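Local coordinates for protein putative polyketide cyclase (Acidithiobacillus ferrooxidans, PDB 3F9S) that probably acts as a SnoaL-like polyketide cyclase of the NTF2-like clan, at residues M2-S5 against S6-E10. Sequence-based numbering, arbitrary orientation. Where two conformers were deposited one is given.
Sequences MSIS and SKAKE
Ser5 holds the amides of Lys7 and Ala8 with two acceptors, its hydroxyl and its backbone carbonyl. Ser5 O takes the amide of Ala8, N to O 3.2 Å, closing a type I beta turn from Ser5 to Ala8. The bond is fairly straight at hydrogen (156°), but Ala8 N stands well above the plane of the carbonyl. Beside it, the N-H of Lys7 points at the hydroxyl, Lys7 N to Ser5 OG 3.2 Å with 159° at hydrogen. That bond depends on chi1 of Ser5 (83°), which sets OG between the backbone N and the carbonyl carbon and brings it to the Lys7 amide. A serine accepting the amide of the second residue after it forms an ST turn, here just ahead of the helix whose N-cap position is held by Lys7. The same hydroxyl is also hydrogen-bonded to OD1 of Asn121, in the loop joining strands 107-118 and 122-130, tying the bend to that hairpin. With an alanine in place of Ser5 the hydroxyl is gone, and the Lys7 amide and the Asn121 carboxamide oxygen would probably both lose their partner. The apolar side of the bend is closed by Ala8, whose methyl points back toward Ile4. Ile4 CB and Ala8 CB lie 3.8 Å apart, and the Ile4 branch methyl CG2 approaches that Ala8 CB equally closely. Ser6 lies at the outer corner of the bend, its CB leading away from residues 2-5. Ile4 and Ala8 both rest on Phe118 of strand 107-118, while the backbone of Ser3 is hydrogen-bonded to that of Gly120, next to Asn121. The bend leads the N-terminal arm from this hairpin into helix 8-21, at the surface of the NTF2-like fold.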
loop_
_atom_site.group_PDB
_atom_site.type_symbol
_atom_site.label_atom_id
_atom_site.label_comp_id
_atom_site.label_asym_id
_atom_site.label_seq_id
_atom_site.Cartn_x
_atom_site.Cartn_y
_atom_site.Cartn_z
HETATM N N MSE A 2 3.488 23.778 -6.867
HETATM C CA MSE A 2 3.456 24.444 -5.563
HETATM C C MSE A 2 3.661 23.678 -4.287
HETATM O O MSE A 2 3.875 24.307 -3.260
HETATM C CB MSE A 2 2.129 25.204 -5.415
HETATM C CG MSE A 2 2.020 26.318 -6.421
HETATM SE SE MSE A 2 0.612 27.502 -6.006
HETATM C CE MSE A 2 -0.778 26.203 -6.294
ATOM N N SER A 3 3.530 22.360 -4.304
ATOM C CA SER A 3 3.585 21.565 -3.062
ATOM C C SER A 3 2.329 21.890 -2.225
ATOM O O SER A 3 1.439 22.655 -2.656
ATOM C CB SER A 3 4.889 21.693 -2.248
ATOM O OG SER A 3 4.969 20.652 -1.285
ATOM N N ILE A 4 2.261 21.312 -1.038
ATOM C CA ILE A 4 1.031 21.356 -0.289
ATOM C C ILE A 4 0.716 22.667 0.376
ATOM O O ILE A 4 1.593 23.496 0.650
ATOM C CB ILE A 4 0.942 20.250 0.780
ATOM C CG1 ILE A 4 2.023 20.407 1.858
ATOM C CG2 ILE A 4 0.942 18.859 0.158
ATOM C CD1 ILE A 4 1.719 19.527 3.013
ATOM N N SER A 5 -0.567 22.831 0.665
ATOM C CA SER A 5 -0.998 23.936 1.482
ATOM C C SER A 5 -1.153 23.346 2.876
ATOM O O SER A 5 -1.131 22.107 3.078
ATOM C CB SER A 5 -2.306 24.556 0.997
ATOM O OG SER A 5 -3.442 23.850 1.451
ATOM N N SER A 6 -1.381 24.247 3.817
ATOM C CA SER A 6 -1.617 23.896 5.222
ATOM C C SER A 6 -2.809 22.955 5.444
ATOM O O SER A 6 -2.912 22.323 6.491
ATOM C CB SER A 6 -1.861 25.168 6.041
ATOM O OG SER A 6 -3.041 25.826 5.632
ATOM N N LYS A 7 -3.719 22.891 4.476
ATOM C CA LYS A 7 -4.930 22.096 4.591
ATOM C C LYS A 7 -4.948 20.782 3.827
ATOM O O LYS A 7 -6.007 20.188 3.681
ATOM C CB LYS A 7 -6.133 22.981 4.238
ATOM C CG LYS A 7 -6.289 24.082 5.278
ATOM C CD LYS A 7 -7.586 24.848 5.172
ATOM C CE LYS A 7 -7.689 25.854 6.341
ATOM N NZ LYS A 7 -7.617 25.236 7.690
ATOM N N ALA A 8 -3.785 20.320 3.372
ATOM C CA ALA A 8 -3.683 19.083 2.589
ATOM C C ALA A 8 -4.429 17.909 3.210
ATOM O O ALA A 8 -5.186 17.205 2.528
ATOM C CB ALA A 8 -2.195 18.709 2.370
ATOM N N LYS A 9 -4.242 17.692 4.509
ATOM C CA LYS A 9 -4.916 16.539 5.154
ATOM C C LYS A 9 -6.444 16.670 5.160
ATOM O O LYS A 9 -7.169 15.689 4.879
ATOM C CB LYS A 9 -4.410 16.315 6.571
ATOM C CG LYS A 9 -2.986 15.794 6.555
ATOM C CD LYS A 9 -2.559 15.444 7.942
ATOM C CE LYS A 9 -1.105 15.005 8.021
ATOM N NZ LYS A 9 -0.748 14.532 9.385
ATOM N N GLU A 10 -6.902 17.881 5.469
ATOM C CA GLU A 10 -8.335 18.173 5.484
ATOM C C GLU A 10 -8.890 18.012 4.067
ATOM O O GLU A 10 -9.970 17.461 3.886
ATOM C CB GLU A 10 -8.600 19.560 6.086
ATOM C CG GLU A 10 -8.394 19.579 7.611
ATOM C CD GLU A 10 -8.136 20.962 8.206
ATOM O OE1 GLU A 10 -7.085 21.565 7.900
ATOM O OE2 GLU A 10 -8.947 21.428 9.035
#